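Local coordinates for N-acetylneuraminate epimerase (Escherichia coli, PDB 2UVK), which converts the alpha-anomer of N-acetylneuraminate into the beta-anomer, speeding the equilibrium between the two forms of this sialic acid, at residues F51-R56 against F85-H89; G80-V84 against F132-E137; L303-R307 against V332-I338. All blocks are in the same frame, centred on the assembly; numbering follows the deposited sequence. Where two conformers were deposited one is given.

Interaction 1 (F51-R56 against F85-H89); sequences FPGGPR and FNDVH
R56 lies flat on the ring of F85 and grips the carboxylate of D87, tying a loop between two blades of this Kelch-repeat beta-propeller to residues 85-89. The loop runs from strand 46-47, at the edge of one blade, to strand 60-64, where the next begins. The side chain of R56 sets out with CB directed at residues 85-89. It bends at chi2 (-63°), which brings CD to 3.8 Å from F85 CD2 and turns the chain across that ring. NE, farther on, donates to G53 O at 3.1 Å, and NH2 shares this acceptor from the same face of the carbonyl plane. At the centre of the group CZ stands 3.6 Å from the F85 ring centroid, and the two planes differ by only 4°: a stacked cation-pi pair. On the opposite face F51 CE2 sits 3.9 Å above the guanidinium plane, so the group lies between the face of F85 and the rim of F51. The tip closes an end-on salt bridge, nearly coplanar with the carboxylate (13°): NH1 reaches D87 OD1 at 2.8 Å while NH2 reaches D87 OD2 at 2.8 Å, each oxygen offering its syn lone pair. A further bond from NH1 to G72 O helps fix the rotation of the group. Beyond the arginine, F51 presents its edge to the face of H89, the ring centroids 4.6 Å apart, and W98 meets F51 edge-to-face as well. P52 finishes the contact, its CG lying 3.6 Å from H89 CD2.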
loop_
_atom_site.group_PDB
_atom_site.type_symbol
_atom_site.label_atom_id
_atom_site.label_comp_id
_atom_site.label_asym_id
_atom_site.label_seq_id
_atom_site.Cartn_x
_atom_site.Cartn_y
_atom_site.Cartn_z
ATOM N N PHE B 51 13.353 -12.460 -20.375
ATOM C CA PHE B 51 12.332 -11.705 -19.662
ATOM C C PHE B 51 12.343 -10.258 -20.143
ATOM O O PHE B 51 13.390 -9.628 -20.105
ATOM C CB PHE B 51 12.621 -11.794 -18.161
ATOM C CG PHE B 51 11.551 -11.194 -17.295
ATOM C CD1 PHE B 51 10.331 -11.814 -17.135
ATOM C CD2 PHE B 51 11.771 -9.989 -16.630
ATOM C CE1 PHE B 51 9.354 -11.243 -16.324
ATOM C CE2 PHE B 51 10.799 -9.446 -15.830
ATOM C CZ PHE B 51 9.613 -10.068 -15.675
ATOM N N PRO B 52 11.195 -9.736 -20.597
ATOM C CA PRO B 52 11.156 -8.405 -21.157
ATOM C C PRO B 52 11.054 -7.253 -20.156
ATOM O O PRO B 52 11.091 -6.090 -20.564
ATOM C CB PRO B 52 9.885 -8.453 -22.005
ATOM C CG PRO B 52 9.020 -9.336 -21.320
ATOM C CD PRO B 52 9.885 -10.390 -20.752
ATOM N N GLY B 53 10.898 -7.562 -18.870
ATOM C CA GLY B 53 10.721 -6.498 -17.852
ATOM C C GLY B 53 11.981 -6.050 -17.128
ATOM O O GLY B 53 11.911 -5.345 -16.078
ATOM N N GLY B 54 13.141 -6.425 -17.662
ATOM C CA GLY B 54 14.409 -6.161 -17.042
ATOM C C GLY B 54 14.742 -7.098 -15.906
ATOM O O GLY B 54 13.880 -7.875 -15.478
ATOM N N PRO B 55 15.985 -7.053 -15.403
ATOM C CA PRO B 55 16.373 -7.891 -14.276
ATOM C C PRO B 55 15.504 -7.647 -13.054
ATOM O O PRO B 55 15.097 -6.521 -12.821
ATOM C CB PRO B 55 17.796 -7.452 -13.990
ATOM C CG PRO B 55 18.301 -6.933 -15.359
ATOM C CD PRO B 55 17.126 -6.254 -15.909
ATOM N N ARG B 56 15.227 -8.719 -12.309
ATOM C CA ARG B 56 14.401 -8.649 -11.084
ATOM C C ARG B 56 15.027 -9.509 -10.022
ATOM O O ARG B 56 15.277 -10.705 -10.270
ATOM C CB ARG B 56 12.975 -9.175 -11.300
ATOM C CG ARG B 56 12.175 -8.506 -12.401
ATOM C CD ARG B 56 11.879 -7.020 -12.189
ATOM N NE ARG B 56 11.155 -6.424 -13.316
ATOM C CZ ARG B 56 9.840 -6.422 -13.498
ATOM N NH1 ARG B 56 9.030 -7.006 -12.620
ATOM N NH2 ARG B 56 9.294 -5.814 -14.549
ATOM N N PHE B 85 8.621 -3.434 -8.169
ATOM C CA PHE B 85 7.602 -3.496 -9.224
ATOM C C PHE B 85 6.289 -4.102 -8.725
ATOM O O PHE B 85 6.301 -4.811 -7.728
ATOM C CB PHE B 85 8.113 -4.355 -10.400
ATOM C CG PHE B 85 9.180 -3.683 -11.231
ATOM C CD1 PHE B 85 8.832 -3.108 -12.426
ATOM C CD2 PHE B 85 10.506 -3.720 -10.881
ATOM C CE1 PHE B 85 9.779 -2.487 -13.201
ATOM C CE2 PHE B 85 11.451 -3.122 -11.659
ATOM C CZ PHE B 85 11.065 -2.515 -12.844
ATOM N N ASN B 86 5.188 -3.826 -9.412
ATOM C CA ASN B 86 3.865 -4.367 -9.054
ATOM C C ASN B 86 3.219 -5.055 -10.239
ATOM O O ASN B 86 2.008 -5.132 -10.321
ATOM C CB ASN B 86 2.916 -3.279 -8.528
ATOM C CG ASN B 86 2.346 -2.390 -9.646
ATOM O OD1 ASN B 86 3.054 -2.094 -10.628
ATOM N ND2 ASN B 86 1.084 -1.973 -9.520
ATOM N N ASP B 87 4.043 -5.537 -11.163
ATOM C CA ASP B 87 3.526 -6.033 -12.440
ATOM C C ASP B 87 3.475 -7.554 -12.544
ATOM O O ASP B 87 3.950 -8.283 -11.660
ATOM C CB ASP B 87 4.324 -5.438 -13.614
ATOM C CG ASP B 87 5.804 -5.761 -13.561
ATOM O OD1 ASP B 87 6.250 -6.515 -12.647
ATOM O OD2 ASP B 87 6.559 -5.235 -14.425
ATOM N N VAL B 88 2.825 -8.010 -13.619
ATOM C CA VAL B 88 2.724 -9.435 -13.923
ATOM C C VAL B 88 3.099 -9.652 -15.393
ATOM O O VAL B 88 2.628 -8.927 -16.279
ATOM C CB VAL B 88 1.288 -9.940 -13.686
ATOM C CG1 VAL B 88 1.196 -11.477 -13.869
ATOM C CG2 VAL B 88 0.763 -9.506 -12.319
ATOM N N HIS B 89 3.980 -10.618 -15.607
ATOM C CA HIS B 89 4.318 -11.089 -16.948
ATOM C C HIS B 89 3.865 -12.525 -17.091
ATOM O O HIS B 89 3.849 -13.274 -16.133
ATOM C CB HIS B 89 5.815 -10.980 -17.174
ATOM C CG HIS B 89 6.293 -9.580 -17.413
ATOM N ND1 HIS B 89 6.456 -8.661 -16.401
ATOM C CD2 HIS B 89 6.678 -8.949 -18.553
ATOM C CE1 HIS B 89 6.913 -7.524 -16.906
ATOM N NE2 HIS B 89 7.060 -7.675 -18.213
#

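Interaction 2 (G80-V84 against F132-E137); sequences GLTQV and FNGYFE
N133 and V84 make the direct polar link between helix 129-142 and strand 82-84: V84 N donates to N133 OD1 at 2.9 Å (N-H...O angle 158°), in the carbonyl plane and on a lone pair. Two waters extend it. One donates both to T82 O (2.7 Å) and to N133 O (2.8 Å), and the other accepts from N133 ND2 (2.9 Å) beside Q83 OE1 and V84 O. A leucine in place of N133 would probably leave the V84 N-H without its acceptor and the second water without the N133 ND2 donor. Among the carbon contacts, T82 CG2 lies over the face of F136 in a CH-pi contact, 3.9 Å from the ring centroid. With CG2 placed anti to the backbone N, the methyl faces the ring, and OG1 (chi1 -64°) is left to hydrogen-bond K76 NZ. Y135 CD2 lies on the far face of F136. In the Kelch propeller, helix 129-142 belongs to the Kelch 3 connection between blade strands 120-125 and 169-174; its segment 132-137 runs antiparallel to strand 82-84 (171°, axes 7.2 Å apart), which pairs with strand 74-76 in a small Kelch 2 sheet, and E137 packs on H104 of the second subunit.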
loop_
_atom_site.group_PDB
_atom_site.type_symbol
_atom_site.label_atom_id
_atom_site.label_comp_id
_atom_site.label_asym_id
_atom_site.label_seq_id
_atom_site.Cartn_x
_atom_site.Cartn_y
_atom_site.Cartn_z
ATOM N N GLY B 80 16.580 4.776 -13.918
ATOM C CA GLY B 80 17.759 4.070 -13.507
ATOM C C GLY B 80 17.904 3.796 -12.015
ATOM O O GLY B 80 18.973 3.407 -11.558
ATOM N N LEU B 81 16.845 4.025 -11.249
ATOM C CA LEU B 81 16.918 3.838 -9.812
ATOM C C LEU B 81 16.257 2.537 -9.415
ATOM O O LEU B 81 15.318 2.076 -10.072
ATOM C CB LEU B 81 16.263 4.985 -9.068
ATOM C CG LEU B 81 16.786 6.410 -9.278
ATOM C CD1 LEU B 81 16.085 7.350 -8.297
ATOM C CD2 LEU B 81 18.294 6.438 -9.124
ATOM N N THR B 82 16.766 1.953 -8.338
ATOM C CA THR B 82 16.226 0.729 -7.797
ATOM C C THR B 82 14.855 0.979 -7.232
ATOM O O THR B 82 14.619 1.949 -6.491
ATOM C CB THR B 82 17.172 0.210 -6.702
ATOM O OG1 THR B 82 18.440 -0.137 -7.298
ATOM C CG2 THR B 82 16.596 -1.002 -5.976
ATOM N N GLN B 83 13.941 0.067 -7.560
ATOM C CA GLN B 83 12.565 0.181 -7.128
ATOM C C GLN B 83 11.912 -1.193 -7.074
ATOM O O GLN B 83 12.413 -2.153 -7.627
ATOM C CB GLN B 83 11.753 1.052 -8.069
ATOM C CG GLN B 83 11.602 0.422 -9.449
ATOM C CD GLN B 83 10.350 0.823 -10.164
ATOM O OE1 GLN B 83 9.728 1.843 -9.860
ATOM N NE2 GLN B 83 10.037 0.084 -11.225
ATOM N N VAL B 84 10.743 -1.210 -6.460
ATOM C CA VAL B 84 9.888 -2.392 -6.388
ATOM C C VAL B 84 8.830 -2.317 -7.469
ATOM O O VAL B 84 8.164 -1.304 -7.630
ATOM C CB VAL B 84 9.172 -2.426 -4.999
ATOM C CG1 VAL B 84 8.199 -3.577 -4.892
ATOM C CG2 VAL B 84 10.167 -2.483 -3.907
ATOM N N PHE B 132 10.553 1.684 0.444
ATOM C CA PHE B 132 11.700 1.079 -0.232
ATOM C C PHE B 132 12.176 1.992 -1.387
ATOM O O PHE B 132 13.380 2.319 -1.514
ATOM C CB PHE B 132 11.292 -0.293 -0.772
ATOM C CG PHE B 132 12.383 -1.032 -1.467
ATOM C CD1 PHE B 132 13.130 -1.967 -0.781
ATOM C CD2 PHE B 132 12.643 -0.810 -2.820
ATOM C CE1 PHE B 132 14.133 -2.642 -1.407
ATOM C CE2 PHE B 132 13.624 -1.514 -3.448
ATOM C CZ PHE B 132 14.365 -2.408 -2.756
ATOM N N ASN B 133 11.253 2.421 -2.234
ATOM C CA ASN B 133 11.653 3.257 -3.392
ATOM C C ASN B 133 12.208 4.596 -2.901
ATOM O O ASN B 133 13.150 5.142 -3.499
ATOM C CB ASN B 133 10.479 3.562 -4.294
ATOM C CG ASN B 133 9.950 2.341 -5.043
ATOM O OD1 ASN B 133 10.532 1.273 -5.003
ATOM N ND2 ASN B 133 8.831 2.528 -5.704
ATOM N N GLY B 134 11.612 5.156 -1.850
ATOM C CA GLY B 134 12.062 6.444 -1.349
ATOM C C GLY B 134 13.466 6.365 -0.808
ATOM O O GLY B 134 14.213 7.366 -0.882
ATOM N N TYR B 135 13.844 5.242 -0.223
ATOM C CA TYR B 135 15.230 5.081 0.288
ATOM C C TYR B 135 16.231 5.273 -0.852
ATOM O O TYR B 135 17.237 5.979 -0.738
ATOM C CB TYR B 135 15.395 3.711 0.929
ATOM C CG TYR B 135 16.768 3.399 1.463
ATOM C CD1 TYR B 135 17.245 4.014 2.629
ATOM C CD2 TYR B 135 17.592 2.500 0.823
ATOM C CE1 TYR B 135 18.462 3.713 3.114
ATOM C CE2 TYR B 135 18.830 2.186 1.300
ATOM C CZ TYR B 135 19.280 2.807 2.450
ATOM O OH TYR B 135 20.544 2.509 2.936
ATOM N N PHE B 136 15.961 4.634 -1.972
ATOM C CA PHE B 136 16.879 4.750 -3.113
ATOM C C PHE B 136 16.790 6.114 -3.773
ATOM O O PHE B 136 17.811 6.606 -4.310
ATOM C CB PHE B 136 16.671 3.579 -4.084
ATOM C CG PHE B 136 17.143 2.301 -3.512
ATOM C CD1 PHE B 136 18.503 2.006 -3.462
ATOM C CD2 PHE B 136 16.253 1.413 -2.931
ATOM C CE1 PHE B 136 18.961 0.851 -2.878
ATOM C CE2 PHE B 136 16.706 0.276 -2.328
ATOM C CZ PHE B 136 18.051 -0.033 -2.321
ATOM N N GLU B 137 15.622 6.755 -3.752
ATOM C CA GLU B 137 15.504 8.121 -4.243
ATOM C C GLU B 137 16.373 9.038 -3.390
ATOM O O GLU B 137 17.138 9.879 -3.910
ATOM C CB GLU B 137 14.068 8.608 -4.238
ATOM C CG GLU B 137 13.160 8.001 -5.340
ATOM C CD GLU B 137 11.684 8.364 -5.148
ATOM O OE1 GLU B 137 11.406 9.306 -4.383
ATOM O OE2 GLU B 137 10.792 7.707 -5.765
HETATM O O HOH W 1 13.686 4.443 -6.147
HETATM O O HOH W 2 7.404 1.362 -7.986
#

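Interaction 3 (L303-R307 against V332-I338); sequences LSQGR and VTDSVLI
The guanidinium of R307 is held between two valines: V332 CG2 lies over one face, 3.6 Å from R307 NH1, and V336 CG2 over the opposite face, 3.5 Å from R307 NH2. D334 meets its edge. There NH2 forms a salt bridge to D334 OD2 at 3.0 Å, and NH1 a longer bond to D334 O at 3.2 Å, gripping one residue through side chain and backbone. Both acceptors lie near the guanidinium plane, yet the carboxylate is turned 44° from it and OD2 is met from above its own plane. An extended start and a bend at chi3 (-63°) carry the group to this edge. The group's strongest polar partner lies outside the two segments: NH1 donates to G323 O, which helps hold it flat between the methyls. The apolar part is looser: L303 CD2 touches I338 CD1 at 4.2 Å and V336 CG1 at 4.4 Å. In the Kelch propeller the loop 303-307 leads from edge strand 296-302 of one blade to strand 311-315 of the last. Strand 335-341 is third in that last blade, between 318-322 and 344-348; V336 packs on V347, and I338 also reaches I256 and A258 of the preceding blade.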
loop_
_atom_site.group_PDB
_atom_site.type_symbol
_atom_site.label_atom_id
_atom_site.label_comp_id
_atom_site.label_asym_id
_atom_site.label_seq_id
_atom_site.Cartn_x
_atom_site.Cartn_y
_atom_site.Cartn_z
ATOM N N LEU B 303 22.490 -28.890 5.934
ATOM C CA LEU B 303 23.127 -28.619 4.661
ATOM C C LEU B 303 24.630 -28.600 4.904
ATOM O O LEU B 303 25.057 -28.322 6.014
ATOM C CB LEU B 303 22.700 -27.239 4.162
ATOM C CG LEU B 303 21.205 -26.989 3.940
ATOM C CD1 LEU B 303 20.966 -25.531 3.502
ATOM C CD2 LEU B 303 20.644 -27.964 2.910
ATOM N N SER B 304 25.409 -28.920 3.871
ATOM C CA SER B 304 26.877 -28.890 3.945
ATOM C C SER B 304 27.399 -27.463 4.088
ATOM O O SER B 304 28.388 -27.224 4.778
ATOM C CB SER B 304 27.508 -29.540 2.706
ATOM O OG SER B 304 27.211 -28.814 1.527
ATOM N N GLN B 305 26.714 -26.526 3.437
ATOM C CA GLN B 305 27.055 -25.104 3.466
ATOM C C GLN B 305 25.801 -24.278 3.723
ATOM O O GLN B 305 24.733 -24.616 3.229
ATOM C CB GLN B 305 27.713 -24.675 2.145
ATOM C CG GLN B 305 29.133 -25.164 2.019
ATOM C CD GLN B 305 29.849 -24.697 0.757
ATOM O OE1 GLN B 305 29.747 -23.535 0.371
ATOM N NE2 GLN B 305 30.605 -25.606 0.124
ATOM N N GLY B 306 25.924 -23.211 4.517
ATOM C CA GLY B 306 24.823 -22.277 4.723
ATOM C C GLY B 306 24.351 -21.678 3.414
ATOM O O GLY B 306 25.172 -21.392 2.543
ATOM N N ARG B 307 23.041 -21.480 3.260
ATOM C CA ARG B 307 22.489 -21.100 1.959
ATOM C C ARG B 307 21.165 -20.378 2.179
ATOM O O ARG B 307 20.378 -20.794 3.026
ATOM C CB ARG B 307 22.258 -22.345 1.086
ATOM C CG ARG B 307 21.833 -22.065 -0.345
ATOM C CD ARG B 307 21.330 -23.330 -1.038
ATOM N NE ARG B 307 22.378 -24.334 -1.157
ATOM C CZ ARG B 307 22.871 -24.836 -2.298
ATOM N NH1 ARG B 307 22.405 -24.493 -3.491
ATOM N NH2 ARG B 307 23.826 -25.749 -2.232
ATOM N N VAL B 332 25.567 -19.394 -5.980
ATOM C CA VAL B 332 25.996 -20.744 -6.335
ATOM C C VAL B 332 25.140 -21.298 -7.477
ATOM O O VAL B 332 24.107 -20.741 -7.823
ATOM C CB VAL B 332 25.983 -21.685 -5.113
ATOM C CG1 VAL B 332 26.934 -21.160 -4.019
ATOM C CG2 VAL B 332 24.576 -21.863 -4.567
ATOM N N THR B 333 25.613 -22.398 -8.070
ATOM C CA THR B 333 24.988 -22.995 -9.250
ATOM C C THR B 333 24.398 -24.387 -8.998
ATOM O O THR B 333 23.714 -24.934 -9.871
ATOM C CB THR B 333 26.034 -23.168 -10.377
ATOM O OG1 THR B 333 27.108 -23.993 -9.912
ATOM C CG2 THR B 333 26.600 -21.810 -10.839
ATOM N N ASP B 334 24.667 -24.957 -7.830
ATOM C CA ASP B 334 24.308 -26.359 -7.566
ATOM C C ASP B 334 22.909 -26.489 -6.971
ATOM O O ASP B 334 22.303 -25.502 -6.539
ATOM C CB ASP B 334 25.333 -27.033 -6.657
ATOM C CG ASP B 334 25.432 -26.376 -5.309
ATOM O OD1 ASP B 334 25.387 -25.128 -5.248
ATOM O OD2 ASP B 334 25.588 -27.090 -4.305
ATOM N N SER B 335 22.416 -27.724 -6.955
ATOM C CA SER B 335 21.091 -28.051 -6.455
ATOM C C SER B 335 21.185 -29.135 -5.400
ATOM O O SER B 335 22.113 -29.940 -5.415
ATOM C CB SER B 335 20.190 -28.526 -7.587
ATOM O OG SER B 335 19.868 -27.450 -8.448
ATOM N N VAL B 336 20.221 -29.124 -4.487
ATOM C CA VAL B 336 20.144 -30.070 -3.378
ATOM C C VAL B 336 18.749 -30.677 -3.397
ATOM O O VAL B 336 17.769 -30.012 -3.754
ATOM C CB VAL B 336 20.358 -29.329 -2.016
ATOM C CG1 VAL B 336 20.552 -30.323 -0.856
ATOM C CG2 VAL B 336 21.538 -28.363 -2.116
ATOM N N LEU B 337 18.657 -31.949 -3.009
ATOM C CA LEU B 337 17.378 -32.605 -2.829
ATOM C C LEU B 337 17.272 -33.057 -1.369
ATOM O O LEU B 337 18.161 -33.749 -0.853
ATOM C CB LEU B 337 17.255 -33.790 -3.785
ATOM C CG LEU B 337 15.832 -34.295 -4.021
ATOM C CD1 LEU B 337 14.897 -33.272 -4.662
ATOM C CD2 LEU B 337 15.931 -35.550 -4.894
ATOM N N ILE B 338 16.209 -32.637 -0.695
ATOM C CA ILE B 338 15.945 -33.041 0.679
ATOM C C ILE B 338 14.699 -33.925 0.664
ATOM O O ILE B 338 13.620 -33.485 0.292
ATOM C CB ILE B 338 15.766 -31.838 1.635
ATOM C CG1 ILE B 338 16.966 -30.886 1.507
ATOM C CG2 ILE B 338 15.658 -32.298 3.085
ATOM C CD1 ILE B 338 16.863 -29.600 2.311
#

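Interactions 1 and 3 repeat one design in different blades, their centres 27 Å apart and their nearest atoms about 14 Å apart. In each, an arginine from the loop between blades pairs with an aspartate near the start of the third strand of the next blade, and its NH1 also bonds a glycine carbonyl. The residue two before the aspartate covers one guanidinium face: F85 in interaction 1, V332 in interaction 3. Interaction 2 is of another kind; it adjoins interaction 1 through V84 and F85, with centres 15 Å apart, and lies 31 Å from interaction 3. It comes nearest function: the F132 side chain is about 8 Å from that of E209, the predicted proton acceptor.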